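Local structure of glucanase (Klebsiella pneumoniae, 5GY3) at residues Q249-I254 / N259-W264; S189-D194 / K239-S244; Y245-T250 / G269-R274. The protein probably hydrolyses internal beta-1,4-glucosidic bonds in cellulose, lichenin and cereal beta-glucans, as a family 8 glycoside hydrolase. All blocks are in the same frame, centred on the assembly; numbering follows the deposited sequence.

Contact 1. Residues Q249-I254 / N259-W264; sequences QTPAWI and NEVAPW
Trp-253 and Ala-262 are the centre of an irregular hairpin-like loop in this family 8 (alpha/alpha)6-barrel hydrolase. The chain leaves through 249-254 and returns through 259-264, with a single beta bridge between Ile-254 and Val-261. Two backbone bonds join the segments: Ala-262 N to Trp-253 O (2.9 Å, 166° at the hydrogen) and Ala-252 N to Trp-264 O (2.9 Å).

From CB, Trp-253 places CG between the backbone N and the carbonyl carbon (chi1 51°), which lays the indole across the returning segment 259-264. All five atoms of its five-membered ring meet the Ala-262 methyl, NE1 and CE2 most closely; Ala-262 CB sits 3.4 Å from that ring's centroid, 8° off the normal, a CH-pi contact. CZ2 lies over Ala-262 CA. CE3 and CZ3 run past the Ala-262 amide, CZ3 reaching Glu-260 O at 3.7 Å. CH2 lies over the Val-261 to Ala-262 peptide, with Glu-260 CD 4.1 Å away. Arg-213 adds a cation-pi contact.

A second CH-pi contact places Ala-252 CB over the six-membered ring of Trp-264. Both indole N-H groups converge on one water, 3.0 Å from Trp-253 NE1 and 3.1 Å from Trp-264 NE1, in the plane of each ring.

Contact 2. Residues S189-D194 / K239-S244; sequences SHLPSD and KAWMQS
The loop 189-194 meets the last turn of helix 236-243 at a backbone separation of 6.1 Å between Ser-189 CA and Trp-241 CA, and no hydrogen bond crosses between the two segments. The contact is made by side chains, and it is small: 123 Å² of surface is buried, involving Ser-189, Leu-191 and Trp-241, all three themselves buried.

Trp-241 presents one ring face to Leu-191. With CG anti to the backbone N (chi1 -176°), the indole extends from the helix to meet the loop, and the two side chains cross at about a right angle. One methyl does the touching: Leu-191 CD1 is 3.8 Å from Trp-241 CG and equally close to CD2. It lies 4.1 Å from the centroid of the five-membered ring, 27° off the normal, so this CH-pi contact is offset toward the rim. Ser-189 adds its CB, 3.6 Å from Trp-241 CD1, approaching obliquely, while its OG takes a weak bond from Leu-191 N within the loop.

Where the helix ends, Trp-241 O accepts two bonds from Ser-244, from OG (2.7 Å) and from N (3.1 Å).

Tyr-245 meets the Trp-241 ring edge-to-face. The contact joins the loop leading to strand 196-199 with helix 236-243, where Leu-191 also packs on Pro-237 and Trp-238, and Ile-254 of strand 254-255 touches both Ser-189 and Trp-241.

Contact 3. Residues Y245-T250 / G269-R274; sequences YPRLQT and GLLAVR
The side chains of Arg-247 and Arg-274 cross at about a right angle, and the packing of one arginine's alkyl part over the other's guanidinium face is the first kind of interaction here. Arg-247 CB stands over one face of the Arg-274 guanidinium, 3.4 Å from NH1, while CG and CD continue along CZ and NH2. Two torsion patterns produce this fit: the Arg-247 chain is extended from CG to NE, whereas Arg-274 is bent at chi2 (-91°), which turns its guanidinium face toward CB and CG of Arg-247. The guanidinium planes are 83° apart, and Arg-274 NH2 lies at the edge of the Arg-247 group. Carboxylates accompany this pair of cations: Arg-247 NH2 forms a salt bridge with Asp-275 and Arg-274 NH2 one with Glu-280, an environment expected to offset the closeness of like charges.

Van der Waals contacts centre on Leu-271. Its CD2 lies over the face of the Arg-247 guanidinium, 3.7 Å from NH2, and forms an apolar pair with Leu-248 CD2 at 4.0 Å; its CD1 approaches Arg-247 O at 3.5 Å.

The remaining links run through water. One water accepts from Arg-274 NH1 and donates to Tyr-245 O (2.6 Å); another accepts from Arg-274 NE (2.6 Å) and donates to Thr-250 OG1. Thr-250 OG1 in turn donates to Pro-246 O at 2.9 Å, above the carbonyl plane, while Gln-249 N reaches that oxygen from the opposite face, closing a type I beta turn over 246-249.

This turn-bearing loop, between helix 236-243 and strand 254-255, thus rests on helix 268-278. Ala-272 and Val-273 of that helix pack against Val-302 of helix 293-307, and Arg-274 also touches Met-242 at the end of helix 236-243.

In the fold
The three contacts form one cluster. The centres of contact 1 and contact 2 are 11 Å apart, as are those of contact 1 and contact 3. The centres of contact 2 and contact 3 are 12 Å apart. Contacts 1 and 3 share Gln-249 and Thr-250, and Tyr-245 CD1 lies 3.5 Å from Pro-251 CD. Trp-241 links contact 2 to contact 1, its CH2 lying 3.4 Å from Pro-251 O and its NE1 3.7 Å from Ile-254 CD1. Between contacts 2 and 3, Met-242 SD approaches Arg-274 CA at 3.7 Å. All three centres lie about 18 to 21 Å from the centre of the chain, on the same side of it, and away from Asp-87, the predicted nucleophile.

Contact 1. Residues Q249-I254 / N259-W264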
loop_
_atom_site.group_PDB
_atom_site.type_symbol
_atom_site.label_atom_id
_atom_site.label_comp_id
_atom_site.label_asym_id
_atom_site.label_seq_id
_atom_site.Cartn_x
_atom_site.Cartn_y
_atom_site.Cartn_z
ATOM N N GLN A 249 23.179 7.452 -2.815
ATOM C CA GLN A 249 23.653 6.270 -3.523
ATOM C C GLN A 249 23.097 5.001 -2.897
ATOM O O GLN A 249 23.814 4.021 -2.692
ATOM C CB GLN A 249 25.179 6.216 -3.554
ATOM C CG GLN A 249 25.844 7.338 -4.320
ATOM C CD GLN A 249 27.358 7.267 -4.211
ATOM O OE1 GLN A 249 27.973 8.019 -3.461
ATOM N NE2 GLN A 249 27.960 6.343 -4.944
ATOM N N THR A 250 21.800 5.000 -2.594
ATOM C CA THR A 250 21.140 3.821 -2.058
ATOM C C THR A 250 20.481 3.056 -3.188
ATOM O O THR A 250 19.668 3.644 -3.913
ATOM C CB THR A 250 20.096 4.229 -1.036
ATOM O OG1 THR A 250 20.721 4.997 -0.004
ATOM C CG2 THR A 250 19.428 2.995 -0.426
ATOM N N PRO A 251 20.789 1.770 -3.380
ATOM C CA PRO A 251 20.211 1.030 -4.511
ATOM C C PRO A 251 18.692 1.023 -4.459
ATOM O O PRO A 251 18.090 0.922 -3.389
ATOM C CB PRO A 251 20.788 -0.379 -4.344
ATOM C CG PRO A 251 22.081 -0.154 -3.563
ATOM C CD PRO A 251 21.763 0.962 -2.623
ATOM N N ALA A 252 18.075 1.137 -5.639
ATOM C CA ALA A 252 16.616 1.195 -5.708
ATOM C C ALA A 252 15.962 -0.147 -5.409
ATOM O O ALA A 252 14.776 -0.175 -5.065
ATOM C CB ALA A 252 16.164 1.680 -7.087
ATOM N N TRP A 253 16.684 -1.255 -5.581
ATOM C CA TRP A 253 16.195 -2.558 -5.158
ATOM C C TRP A 253 17.373 -3.431 -4.748
ATOM O O TRP A 253 18.528 -3.143 -5.074
ATOM C CB TRP A 253 15.370 -3.265 -6.253
ATOM C CG TRP A 253 16.012 -3.373 -7.629
ATOM C CD1 TRP A 253 15.757 -2.577 -8.715
ATOM C CD2 TRP A 253 16.973 -4.351 -8.073
ATOM N NE1 TRP A 253 16.505 -2.991 -9.797
ATOM C CE2 TRP A 253 17.257 -4.075 -9.430
ATOM C CE3 TRP A 253 17.609 -5.439 -7.461
ATOM C CZ2 TRP A 253 18.165 -4.832 -10.173
ATOM C CZ3 TRP A 253 18.514 -6.190 -8.204
ATOM C CH2 TRP A 253 18.776 -5.886 -9.550
ATOM N N ILE A 254 17.067 -4.509 -4.022
ATOM C CA ILE A 254 18.053 -5.554 -3.750
ATOM C C ILE A 254 17.403 -6.916 -3.948
ATOM O O ILE A 254 16.256 -7.141 -3.547
ATOM C CB ILE A 254 18.663 -5.425 -2.330
ATOM C CG1 ILE A 254 19.568 -6.625 -2.028
ATOM C CG2 ILE A 254 17.574 -5.297 -1.257
ATOM C CD1 ILE A 254 20.441 -6.441 -0.803
ATOM N N ASN A 259 21.708 -11.163 -3.067
ATOM C CA ASN A 259 22.306 -9.923 -2.564
ATOM C C ASN A 259 22.725 -8.970 -3.675
ATOM O O ASN A 259 23.291 -7.908 -3.386
ATOM C CB ASN A 259 23.480 -10.204 -1.622
ATOM C CG ASN A 259 23.064 -11.079 -0.454
ATOM O OD1 ASN A 259 22.074 -10.786 0.223
ATOM N ND2 ASN A 259 23.781 -12.182 -0.244
ATOM N N GLU A 260 22.450 -9.303 -4.935
ATOM C CA GLU A 260 22.660 -8.341 -6.011
ATOM C C GLU A 260 21.800 -7.101 -5.782
ATOM O O GLU A 260 20.636 -7.205 -5.393
ATOM C CB GLU A 260 22.313 -8.974 -7.362
ATOM C CG GLU A 260 22.466 -8.016 -8.540
ATOM C CD GLU A 260 21.884 -8.557 -9.839
ATOM O OE1 GLU A 260 21.161 -9.576 -9.807
ATOM O OE2 GLU A 260 22.135 -7.944 -10.898
ATOM N N VAL A 261 22.368 -5.920 -6.043
ATOM C CA VAL A 261 21.632 -4.672 -5.865
ATOM C C VAL A 261 21.468 -3.971 -7.209
ATOM O O VAL A 261 22.205 -4.216 -8.175
ATOM C CB VAL A 261 22.297 -3.707 -4.856
ATOM C CG1 VAL A 261 22.403 -4.339 -3.493
ATOM C CG2 VAL A 261 23.668 -3.255 -5.365
ATOM N N ALA A 262 20.481 -3.080 -7.249
ATOM C CA ALA A 262 20.247 -2.261 -8.429
ATOM C C ALA A 262 21.478 -1.410 -8.716
ATOM O O ALA A 262 22.125 -0.922 -7.782
ATOM C CB ALA A 262 19.040 -1.345 -8.229
ATOM N N PRO A 263 21.823 -1.196 -9.987
ATOM C CA PRO A 263 22.922 -0.281 -10.310
ATOM C C PRO A 263 22.508 1.180 -10.312
ATOM O O PRO A 263 23.317 2.042 -10.682
ATOM C CB PRO A 263 23.326 -0.742 -11.716
ATOM C CG PRO A 263 22.037 -1.161 -12.324
ATOM C CD PRO A 263 21.289 -1.857 -11.187
ATOM N N TRP A 264 21.270 1.490 -9.943
ATOM C CA TRP A 264 20.829 2.868 -9.862
ATOM C C TRP A 264 20.142 3.083 -8.521
ATOM O O TRP A 264 19.801 2.129 -7.804
ATOM C CB TRP A 264 19.917 3.229 -11.040
ATOM C CG TRP A 264 18.696 2.380 -11.132
ATOM C CD1 TRP A 264 18.610 1.112 -11.639
ATOM C CD2 TRP A 264 17.383 2.735 -10.700
ATOM N NE1 TRP A 264 17.317 0.660 -11.551
ATOM C CE2 TRP A 264 16.541 1.640 -10.985
ATOM C CE3 TRP A 264 16.835 3.875 -10.105
ATOM C CZ2 TRP A 264 15.184 1.644 -10.687
ATOM C CZ3 TRP A 264 15.486 3.883 -9.812
ATOM C CH2 TRP A 264 14.676 2.772 -10.100
HETATM O O HOH W 1 16.883 -2.220 -12.711
#

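Contact 2. Residues S189-D194 / K239-S244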
loop_
_atom_site.group_PDB
_atom_site.type_symbol
_atom_site.label_atom_id
_atom_site.label_comp_id
_atom_site.label_asym_id
_atom_site.label_seq_id
_atom_site.Cartn_x
_atom_site.Cartn_y
_atom_site.Cartn_z
ATOM N N SER A 189 20.943 -8.699 3.668
ATOM C CA SER A 189 20.163 -7.538 4.083
ATOM C C SER A 189 19.057 -7.892 5.076
ATOM O O SER A 189 18.527 -6.988 5.726
ATOM C CB SER A 189 19.535 -6.853 2.868
ATOM O OG SER A 189 18.510 -7.677 2.324
ATOM N N HIS A 190 18.704 -9.176 5.192
ATOM C CA HIS A 190 17.612 -9.633 6.061
ATOM C C HIS A 190 16.318 -8.889 5.758
ATOM O O HIS A 190 15.519 -8.597 6.651
ATOM C CB HIS A 190 17.977 -9.498 7.543
ATOM C CG HIS A 190 19.279 -10.146 7.892
ATOM N ND1 HIS A 190 19.438 -11.514 7.932
ATOM C CD2 HIS A 190 20.483 -9.616 8.216
ATOM C CE1 HIS A 190 20.686 -11.800 8.266
ATOM N NE2 HIS A 190 21.342 -10.666 8.436
ATOM N N LEU A 191 16.100 -8.586 4.486
ATOM C CA LEU A 191 14.902 -7.865 4.089
ATOM C C LEU A 191 13.919 -8.791 3.384
ATOM O O LEU A 191 14.314 -9.794 2.784
ATOM C CB LEU A 191 15.257 -6.695 3.160
ATOM C CG LEU A 191 15.973 -5.513 3.816
ATOM C CD1 LEU A 191 16.394 -4.541 2.751
ATOM C CD2 LEU A 191 15.052 -4.818 4.845
ATOM N N PRO A 192 12.627 -8.474 3.423
ATOM C CA PRO A 192 11.647 -9.238 2.641
ATOM C C PRO A 192 11.598 -8.788 1.183
ATOM O O PRO A 192 11.925 -7.653 0.836
ATOM C CB PRO A 192 10.326 -8.922 3.350
ATOM C CG PRO A 192 10.510 -7.496 3.788
ATOM C CD PRO A 192 11.991 -7.357 4.151
ATOM N N SER A 193 11.170 -9.712 0.328
ATOM C CA SER A 193 10.943 -9.425 -1.085
ATOM C C SER A 193 9.527 -8.886 -1.307
ATOM O O SER A 193 8.699 -8.828 -0.390
ATOM C CB SER A 193 11.179 -10.685 -1.916
ATOM O OG SER A 193 10.465 -11.786 -1.373
ATOM N N ASP A 194 9.263 -8.461 -2.548
ATOM C CA ASP A 194 7.919 -8.008 -2.913
ATOM C C ASP A 194 6.875 -9.081 -2.618
ATOM O O ASP A 194 5.789 -8.785 -2.100
ATOM C CB ASP A 194 7.856 -7.651 -4.404
ATOM C CG ASP A 194 8.673 -6.421 -4.773
ATOM O OD1 ASP A 194 8.877 -5.524 -3.931
ATOM O OD2 ASP A 194 9.099 -6.350 -5.959
ATOM N N LYS A 239 16.325 0.214 8.564
ATOM C CA LYS A 239 17.280 1.238 8.959
ATOM C C LYS A 239 18.710 0.759 8.750
ATOM O O LYS A 239 19.549 1.505 8.231
ATOM C CB LYS A 239 17.042 1.623 10.419
ATOM C CG LYS A 239 15.702 2.329 10.666
ATOM C CD LYS A 239 15.492 2.600 12.160
ATOM C CE LYS A 239 14.367 3.604 12.371
ATOM N NZ LYS A 239 14.001 3.746 13.809
ATOM N N ALA A 240 18.996 -0.493 9.124
ATOM C CA ALA A 240 20.356 -1.020 8.990
ATOM C C ALA A 240 20.796 -1.059 7.534
ATOM O O ALA A 240 21.930 -0.686 7.209
ATOM C CB ALA A 240 20.455 -2.417 9.606
ATOM N N TRP A 241 19.912 -1.501 6.639
ATOM C CA TRP A 241 20.285 -1.589 5.234
ATOM C C TRP A 241 20.483 -0.201 4.638
ATOM O O TRP A 241 21.486 0.055 3.960
ATOM C CB TRP A 241 19.224 -2.373 4.456
ATOM C CG TRP A 241 19.624 -2.574 3.021
ATOM C CD1 TRP A 241 20.604 -3.403 2.557
ATOM C CD2 TRP A 241 19.054 -1.936 1.868
ATOM N NE1 TRP A 241 20.682 -3.320 1.182
ATOM C CE2 TRP A 241 19.745 -2.426 0.736
ATOM C CE3 TRP A 241 18.038 -0.990 1.685
ATOM C CZ2 TRP A 241 19.440 -2.012 -0.569
ATOM C CZ3 TRP A 241 17.735 -0.576 0.381
ATOM C CH2 TRP A 241 18.445 -1.083 -0.719
ATOM N N MET A 242 19.548 0.716 4.894
ATOM C CA MET A 242 19.681 2.063 4.350
ATOM C C MET A 242 20.881 2.795 4.950
ATOM O O MET A 242 21.574 3.540 4.246
ATOM C CB MET A 242 18.391 2.840 4.585
ATOM C CG MET A 242 17.210 2.233 3.832
ATOM S SD MET A 242 15.670 3.063 4.255
ATOM C CE MET A 242 14.497 2.015 3.388
ATOM N N GLN A 243 21.151 2.589 6.239
ATOM C CA GLN A 243 22.311 3.225 6.864
ATOM C C GLN A 243 23.633 2.743 6.272
ATOM O O GLN A 243 24.660 3.405 6.465
ATOM C CB GLN A 243 22.289 2.982 8.382
ATOM C CG GLN A 243 21.319 3.901 9.128
ATOM C CD GLN A 243 21.016 3.428 10.552
ATOM O OE1 GLN A 243 21.515 2.396 11.000
ATOM N NE2 GLN A 243 20.176 4.176 11.257
ATOM N N SER A 244 23.644 1.617 5.554
ATOM C CA SER A 244 24.891 1.121 4.984
ATOM C C SER A 244 25.230 1.757 3.636
ATOM O O SER A 244 26.247 1.389 3.044
ATOM C CB SER A 244 24.846 -0.405 4.845
ATOM O OG SER A 244 24.028 -0.813 3.761
#

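Contact 3. Residues Y245-T250 / G269-R274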
loop_
_atom_site.group_PDB
_atom_site.type_symbol
_atom_site.label_atom_id
_atom_site.label_comp_id
_atom_site.label_asym_id
_atom_site.label_seq_id
_atom_site.Cartn_x
_atom_site.Cartn_y
_atom_site.Cartn_z
ATOM N N TYR A 245 24.418 2.689 3.143
ATOM C CA TYR A 245 24.651 3.361 1.873
ATOM C C TYR A 245 24.636 4.870 2.052
ATOM O O TYR A 245 23.976 5.382 2.957
ATOM C CB TYR A 245 23.585 2.975 0.828
ATOM C CG TYR A 245 23.702 1.554 0.355
ATOM C CD1 TYR A 245 24.658 1.204 -0.587
ATOM C CD2 TYR A 245 22.869 0.551 0.857
ATOM C CE1 TYR A 245 24.786 -0.088 -1.020
ATOM C CE2 TYR A 245 22.993 -0.754 0.423
ATOM C CZ TYR A 245 23.955 -1.066 -0.520
ATOM O OH TYR A 245 24.109 -2.356 -0.971
ATOM N N PRO A 246 25.344 5.608 1.191
ATOM C CA PRO A 246 25.159 7.063 1.151
ATOM C C PRO A 246 23.724 7.394 0.767
ATOM O O PRO A 246 23.110 6.706 -0.049
ATOM C CB PRO A 246 26.151 7.528 0.076
ATOM C CG PRO A 246 27.142 6.420 -0.051
ATOM C CD PRO A 246 26.401 5.147 0.277
ATOM N N ARG A 247 23.188 8.452 1.380
ATOM C CA ARG A 247 21.803 8.844 1.138
ATOM C C ARG A 247 21.468 8.896 -0.350
ATOM O O ARG A 247 20.414 8.407 -0.773
ATOM C CB ARG A 247 21.518 10.201 1.778
ATOM C CG ARG A 247 20.179 10.781 1.350
ATOM C CD ARG A 247 19.816 12.012 2.148
ATOM N NE ARG A 247 18.473 12.470 1.816
ATOM C CZ ARG A 247 18.203 13.337 0.848
ATOM N NH1 ARG A 247 19.191 13.846 0.118
ATOM N NH2 ARG A 247 16.949 13.697 0.610
ATOM N N LEU A 248 22.352 9.479 -1.159
ATOM C CA LEU A 248 22.107 9.648 -2.587
ATOM C C LEU A 248 22.621 8.488 -3.433
ATOM O O LEU A 248 22.488 8.531 -4.665
ATOM C CB LEU A 248 22.726 10.965 -3.076
ATOM C CG LEU A 248 22.154 12.242 -2.455
ATOM C CD1 LEU A 248 22.895 13.477 -2.971
ATOM C CD2 LEU A 248 20.672 12.353 -2.735
ATOM N N GLN A 249 23.179 7.452 -2.815
ATOM C CA GLN A 249 23.653 6.270 -3.523
ATOM C C GLN A 249 23.097 5.001 -2.897
ATOM O O GLN A 249 23.814 4.021 -2.692
ATOM C CB GLN A 249 25.179 6.216 -3.554
ATOM C CG GLN A 249 25.844 7.338 -4.320
ATOM C CD GLN A 249 27.358 7.267 -4.211
ATOM O OE1 GLN A 249 27.973 8.019 -3.461
ATOM N NE2 GLN A 249 27.960 6.343 -4.944
ATOM N N THR A 250 21.800 5.000 -2.594
ATOM C CA THR A 250 21.140 3.821 -2.058
ATOM C C THR A 250 20.481 3.056 -3.188
ATOM O O THR A 250 19.668 3.644 -3.913
ATOM C CB THR A 250 20.096 4.229 -1.036
ATOM O OG1 THR A 250 20.721 4.997 -0.004
ATOM C CG2 THR A 250 19.428 2.995 -0.426
ATOM N N GLY A 269 10.306 9.835 -4.756
ATOM C CA GLY A 269 9.479 9.190 -3.738
ATOM C C GLY A 269 10.187 8.067 -2.997
ATOM O O GLY A 269 9.991 7.893 -1.791
ATOM N N LEU A 270 11.002 7.273 -3.704
ATOM C CA LEU A 270 11.758 6.233 -3.001
ATOM C C LEU A 270 12.695 6.848 -1.976
ATOM O O LEU A 270 12.808 6.359 -0.845
ATOM C CB LEU A 270 12.563 5.371 -3.979
ATOM C CG LEU A 270 11.852 4.371 -4.887
ATOM C CD1 LEU A 270 12.891 3.566 -5.678
ATOM C CD2 LEU A 270 10.997 3.438 -4.070
ATOM N N LEU A 271 13.378 7.925 -2.360
ATOM C CA LEU A 271 14.279 8.593 -1.435
ATOM C C LEU A 271 13.520 9.179 -0.249
ATOM O O LEU A 271 14.040 9.189 0.871
ATOM C CB LEU A 271 15.058 9.677 -2.182
ATOM C CG LEU A 271 16.077 10.495 -1.397
ATOM C CD1 LEU A 271 17.072 9.570 -0.732
ATOM C CD2 LEU A 271 16.786 11.488 -2.331
ATOM N N ALA A 272 12.287 9.642 -0.473
ATOM C CA ALA A 272 11.465 10.136 0.629
ATOM C C ALA A 272 11.160 9.030 1.636
ATOM O O ALA A 272 11.166 9.267 2.848
ATOM C CB ALA A 272 10.175 10.750 0.086
ATOM N N VAL A 273 10.917 7.807 1.164
ATOM C CA VAL A 273 10.736 6.700 2.105
ATOM C C VAL A 273 12.022 6.427 2.878
ATOM O O VAL A 273 11.992 6.133 4.079
ATOM C CB VAL A 273 10.242 5.438 1.370
ATOM C CG1 VAL A 273 10.250 4.219 2.311
ATOM C CG2 VAL A 273 8.846 5.670 0.821
ATOM N N ARG A 274 13.174 6.498 2.203
ATOM C CA ARG A 274 14.446 6.331 2.901
ATOM C C ARG A 274 14.598 7.373 4.007
ATOM O O ARG A 274 14.968 7.036 5.138
ATOM C CB ARG A 274 15.608 6.402 1.904
ATOM C CG ARG A 274 17.007 6.277 2.516
ATOM C CD ARG A 274 17.545 7.646 2.864
ATOM N NE ARG A 274 18.911 7.605 3.369
ATOM C CZ ARG A 274 19.421 8.560 4.133
ATOM N NH1 ARG A 274 20.677 8.479 4.562
ATOM N NH2 ARG A 274 18.656 9.588 4.478
HETATM O O HOH W 2 22.797 6.419 5.050
HETATM O O HOH W 3 20.366 5.590 2.606
#